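PDB 2HEU: sugar ABC transporter, sugar-binding protein, which probably binds a sugar outside the cell and delivers it to an ABC importer, as extracellular solute-binding proteins of its family do, and is here without sugar. Local coordinates for residues T148-E153 with D217-D222; Q154-I159 with V251-N256. All coordinates share one frame; numbering follows the deposited sequence.

Both contacts draw on helix 149-161, one half each, and their centres lie about 12 Å apart, on the same side of the chain's centre and about 22 Å from it. Contact 1 sets the N-terminal end of that helix beside helix 212-222 and is partly buried: an indole over a valine methyl lies inside, while a lysine shared by two carboxylates holds the more accessible side. Contact 2 is buried at all five touching residues and wholly apolar, fixing the following turns to strand 253-257 of the three-stranded antiparallel sheet. The two meet where Phe-152 CE1 packs 4.3 Å from Met-253 SD. Along this one helix the chemistry changes from mixed, with ionic and apolar parts, to purely apolar.

Contact 1 (T148-E153 with D217-D222); sequences TWDEFE and DIKVMD
Lys-219 reaches across a helix-helix pair to join Asp-150 and Glu-153 in a salt-bridge network, while Val-220 lies against the indole of Trp-149. The pair joins helix 149-161 to helix 212-222 within the solute-binding protein fold; the axes of 149-153 and 217-222 run in the same general direction, crossing at 28°, and approach to 10.2 Å, a gap filled by side chains. Lys-219 leaves with CG anti to the backbone N (chi1 175°) and stays extended until chi4, where a bend swings NZ between the two acids. The ammonium meets Asp-150 OD1 at 2.8 Å, nearly along the C-O axis, and Glu-153 OE2 at 2.7 Å from the syn side, 34° out of the carboxylate plane. Both acids cross the lysine at about right angles, and its CE also lies 3.9 Å from Trp-149 CE3. Val-220 supplies a CH-pi contact: CG2 sits over a face of the indole, 3.5 Å from the centroid of the five-membered ring. The indole NE1 also hydrogen-bonds Thr-187 OG1 of helix 178-189, which should limit the ring's rotation. At the helix start, Thr-148 OG1 is the N-cap acceptor for Glu-151 N. One water donates both to Glu-153 OE2 and to Lys-219 O, at 2.7 Å each.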
# COMPACT_ATOMS: atom_id res chain seq x y z
N THR A 148 5.49 15.67 15.08
CA THR A 148 4.97 14.96 16.22
C THR A 148 3.40 15.03 16.16
O THR A 148 2.84 15.88 15.52
CB THR A 148 5.37 15.57 17.57
OG1 THR A 148 4.83 16.85 17.67
CG2 THR A 148 6.90 15.65 17.74
N TRP A 149 2.76 14.15 16.91
CA TRP A 149 1.32 14.20 17.09
C TRP A 149 0.93 15.61 17.51
O TRP A 149 -0.07 16.18 16.99
CB TRP A 149 0.81 13.24 18.10
CG TRP A 149 1.01 11.77 17.84
CD1 TRP A 149 1.19 11.12 16.64
CD2 TRP A 149 1.06 10.75 18.83
NE1 TRP A 149 1.29 9.77 16.83
CE2 TRP A 149 1.18 9.51 18.18
CE3 TRP A 149 0.90 10.74 20.24
CZ2 TRP A 149 1.23 8.31 18.85
CZ3 TRP A 149 0.94 9.52 20.94
CH2 TRP A 149 1.09 8.35 20.24
N ASP A 150 1.63 16.17 18.50
CA ASP A 150 1.20 17.47 19.03
C ASP A 150 1.38 18.53 17.95
O ASP A 150 0.55 19.46 17.88
CB ASP A 150 2.04 17.78 20.28
CG ASP A 150 1.60 17.03 21.50
OD1 ASP A 150 0.71 16.21 21.47
OD2 ASP A 150 2.26 17.32 22.53
N GLU A 151 2.43 18.48 17.17
CA GLU A 151 2.58 19.48 16.09
C GLU A 151 1.50 19.29 15.06
O GLU A 151 1.03 20.27 14.45
CB GLU A 151 3.90 19.39 15.40
CG GLU A 151 5.09 19.89 16.21
CD GLU A 151 6.34 19.99 15.45
OE1 GLU A 151 6.47 19.55 14.35
OE2 GLU A 151 7.34 20.61 15.95
N PHE A 152 1.02 18.09 14.82
CA PHE A 152 -0.06 17.87 13.80
C PHE A 152 -1.37 18.49 14.30
O PHE A 152 -2.05 19.16 13.55
CB PHE A 152 -0.12 16.37 13.55
CG PHE A 152 -0.90 15.97 12.27
CD1 PHE A 152 -1.39 16.84 11.34
CD2 PHE A 152 -1.07 14.60 12.09
CE1 PHE A 152 -2.03 16.35 10.20
CE2 PHE A 152 -1.71 14.13 10.96
CZ PHE A 152 -2.18 15.01 10.01
N GLU A 153 -1.69 18.28 15.59
CA GLU A 153 -2.85 18.91 16.17
C GLU A 153 -2.74 20.44 15.98
O GLU A 153 -3.70 21.09 15.56
CB GLU A 153 -2.89 18.63 17.72
CG GLU A 153 -3.17 17.26 18.09
CD GLU A 153 -2.99 16.97 19.58
OE1 GLU A 153 -2.35 17.81 20.28
OE2 GLU A 153 -3.47 15.92 20.05
N ASP A 217 -4.31 6.23 20.41
CA ASP A 217 -5.01 6.07 19.12
C ASP A 217 -6.13 7.12 18.99
O ASP A 217 -6.30 7.71 17.93
CB ASP A 217 -5.60 4.67 19.04
CG ASP A 217 -6.46 4.48 17.82
OD1 ASP A 217 -5.75 4.43 16.72
OD2 ASP A 217 -7.67 4.43 17.86
N ILE A 218 -6.91 7.34 20.05
CA ILE A 218 -7.97 8.31 20.04
C ILE A 218 -7.42 9.69 19.84
O ILE A 218 -7.99 10.50 19.11
CB ILE A 218 -8.81 8.13 21.32
CG1 ILE A 218 -9.62 6.83 21.22
CG2 ILE A 218 -9.69 9.36 21.55
CD1 ILE A 218 -10.23 6.37 22.52
N LYS A 219 -6.29 10.03 20.49
CA LYS A 219 -5.65 11.31 20.29
C LYS A 219 -5.34 11.53 18.81
O LYS A 219 -5.63 12.59 18.23
CB LYS A 219 -4.38 11.40 21.11
CG LYS A 219 -3.55 12.63 20.93
CD LYS A 219 -2.26 12.57 21.72
CE LYS A 219 -1.28 13.68 21.49
NZ LYS A 219 -1.76 14.98 21.94
N VAL A 220 -4.75 10.55 18.16
CA VAL A 220 -4.39 10.69 16.73
C VAL A 220 -5.67 10.80 15.88
O VAL A 220 -5.77 11.65 14.97
CB VAL A 220 -3.47 9.59 16.29
CG1 VAL A 220 -3.14 9.74 14.79
CG2 VAL A 220 -2.18 9.59 17.09
N MET A 221 -6.67 9.95 16.14
CA MET A 221 -7.94 10.06 15.43
C MET A 221 -8.60 11.40 15.65
O MET A 221 -9.25 11.94 14.71
CB MET A 221 -8.89 8.93 15.83
CG MET A 221 -8.52 7.57 15.30
SD MET A 221 -8.32 7.45 13.52
CE MET A 221 -9.86 8.20 12.95
N ASP A 222 -8.47 11.98 16.85
CA ASP A 222 -9.10 13.23 17.15
C ASP A 222 -8.54 14.40 16.40
O ASP A 222 -9.18 15.44 16.31
CB ASP A 222 -9.10 13.51 18.68
CG ASP A 222 -10.19 12.81 19.40
OD1 ASP A 222 -11.17 12.34 18.79
OD2 ASP A 222 -10.12 12.75 20.67
O HOH W 1 -5.89 15.07 19.36

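Contact 2 (Q154-I159 with V251-N256); sequences QLVKDI and VLMTPN
Met-253 carries its thioether into the apolar side of helix 154-159, where it meets three side chains in a helix-on-sheet packing. Its CE methyl lies 3.7 Å from Ile-159 CD1, the closest approach of the contact, and 4.3 Å from Val-156 CG2. The sulfur takes the third partner: SD faces Leu-155 CD2 at 4.1 Å, the two side chains reaching toward each other tip to tip. This division follows from the methionine's shape, extended through chi2 (179°) and then bent at chi3 (-74°), which turns CE away from the line of the chain. Leu-252 joins through one branch, CD1, which lies 3.9 Å from Ile-159 CG2 and 4.1 Å from Ile-159 CD1, with the two side chains crossing at a slant. Ile-159 therefore touches both consecutive residues.

Further out, backbone hydrogen bonds tie Leu-252 to Asn-134 and Thr-254 to Tyr-132, placing 253-256 alongside strand 129-134, as an outer strand of the three-stranded antiparallel sheet. Phe-138 of helix 135-141 packs on both Leu-155 and Met-253, whereas Leu-143 touches Ile-159 and Phe-167 touches Val-156. The short helix segment runs at 142° to the strand, 12.5 Å away at closest approach, a separation bridged by Met-253 and Leu-252 on one side and by Leu-155, Val-156 and Ile-159 on the other. With every touching residue buried and only carbon and sulfur meeting, cohesion here rests on dispersion and the exclusion of water, with shape rather than directed bonds setting the fit.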
# COMPACT_ATOMS: atom_id res chain seq x y z
N GLN A 154 -1.57 21.01 16.28
CA GLN A 154 -1.44 22.46 16.22
C GLN A 154 -1.55 22.97 14.80
O GLN A 154 -2.10 24.03 14.56
CB GLN A 154 -0.14 22.92 16.88
CG GLN A 154 -0.09 24.42 17.04
CD GLN A 154 -1.20 24.90 17.99
OE1 GLN A 154 -2.06 25.76 17.56
NE2 GLN A 154 -1.28 24.36 19.18
N LEU A 155 -1.02 22.24 13.82
CA LEU A 155 -1.10 22.60 12.42
C LEU A 155 -2.55 22.71 11.99
O LEU A 155 -2.94 23.66 11.33
CB LEU A 155 -0.34 21.53 11.61
CG LEU A 155 -0.48 21.70 10.06
CD1 LEU A 155 0.07 23.02 9.58
CD2 LEU A 155 0.14 20.51 9.43
N VAL A 156 -3.36 21.71 12.34
CA VAL A 156 -4.77 21.70 11.96
C VAL A 156 -5.45 22.92 12.58
O VAL A 156 -6.19 23.62 11.90
CB VAL A 156 -5.41 20.37 12.37
CG1 VAL A 156 -6.89 20.36 12.14
CG2 VAL A 156 -4.75 19.25 11.58
N LYS A 157 -5.21 23.17 13.88
CA LYS A 157 -5.83 24.32 14.51
C LYS A 157 -5.37 25.57 13.87
O LYS A 157 -6.17 26.52 13.69
CB LYS A 157 -5.47 24.32 16.01
CG LYS A 157 -6.08 23.18 16.76
CD LYS A 157 -5.56 23.08 18.21
CE LYS A 157 -6.01 21.79 18.88
NZ LYS A 157 -5.33 21.69 20.23
N ASP A 158 -4.12 25.72 13.52
CA ASP A 158 -3.58 26.92 12.90
C ASP A 158 -4.20 27.16 11.54
O ASP A 158 -4.49 28.33 11.20
CB ASP A 158 -2.05 26.85 12.74
CG ASP A 158 -1.32 26.95 14.08
OD1 ASP A 158 -1.95 27.24 15.15
OD2 ASP A 158 -0.10 26.74 14.05
N ILE A 159 -4.42 26.12 10.76
CA ILE A 159 -5.10 26.29 9.45
C ILE A 159 -6.49 26.79 9.63
O ILE A 159 -6.98 27.72 8.95
CB ILE A 159 -5.01 24.99 8.66
CG1 ILE A 159 -3.57 24.69 8.26
CG2 ILE A 159 -5.94 25.06 7.43
CD1 ILE A 159 -3.36 23.26 7.76
N VAL A 251 -9.03 22.32 0.10
CA VAL A 251 -8.56 21.78 1.37
C VAL A 251 -7.05 21.69 1.24
O VAL A 251 -6.51 21.51 0.15
CB VAL A 251 -9.16 20.40 1.69
CG1 VAL A 251 -10.66 20.50 1.79
CG2 VAL A 251 -8.70 19.34 0.69
N LEU A 252 -6.31 21.88 2.39
CA LEU A 252 -4.87 21.93 2.32
C LEU A 252 -4.21 20.57 2.37
O LEU A 252 -3.01 20.49 1.98
CB LEU A 252 -4.29 22.81 3.39
CG LEU A 252 -4.69 24.33 3.24
CD1 LEU A 252 -3.81 25.16 4.18
CD2 LEU A 252 -4.79 24.86 1.85
N MET A 253 -4.91 19.55 2.82
CA MET A 253 -4.37 18.22 3.05
C MET A 253 -5.42 17.17 2.79
O MET A 253 -6.63 17.39 2.95
CB MET A 253 -3.92 18.04 4.52
CG MET A 253 -2.75 18.90 4.93
SD MET A 253 -2.26 18.70 6.66
CE MET A 253 -3.63 19.59 7.45
N THR A 254 -4.97 15.96 2.47
CA THR A 254 -5.86 14.80 2.52
C THR A 254 -5.08 13.58 2.82
O THR A 254 -4.00 13.38 2.25
CB THR A 254 -6.72 14.67 1.21
OG1 THR A 254 -7.78 13.74 1.44
CG2 THR A 254 -5.96 14.29 -0.01
N PRO A 255 -5.55 12.69 3.72
CA PRO A 255 -4.83 11.44 4.03
C PRO A 255 -5.17 10.40 3.03
O PRO A 255 -6.35 10.08 2.80
CB PRO A 255 -5.39 11.09 5.44
CG PRO A 255 -6.83 11.62 5.38
CD PRO A 255 -6.75 12.88 4.58
N ASN A 256 -4.17 9.81 2.40
CA ASN A 256 -4.50 8.75 1.41
C ASN A 256 -3.19 8.01 1.03
O ASN A 256 -2.08 8.33 1.51
CB ASN A 256 -5.22 9.34 0.19
CG ASN A 256 -6.34 8.44 -0.28
OD1 ASN A 256 -7.56 8.87 -0.21
ND2 ASN A 256 -6.06 7.28 -0.69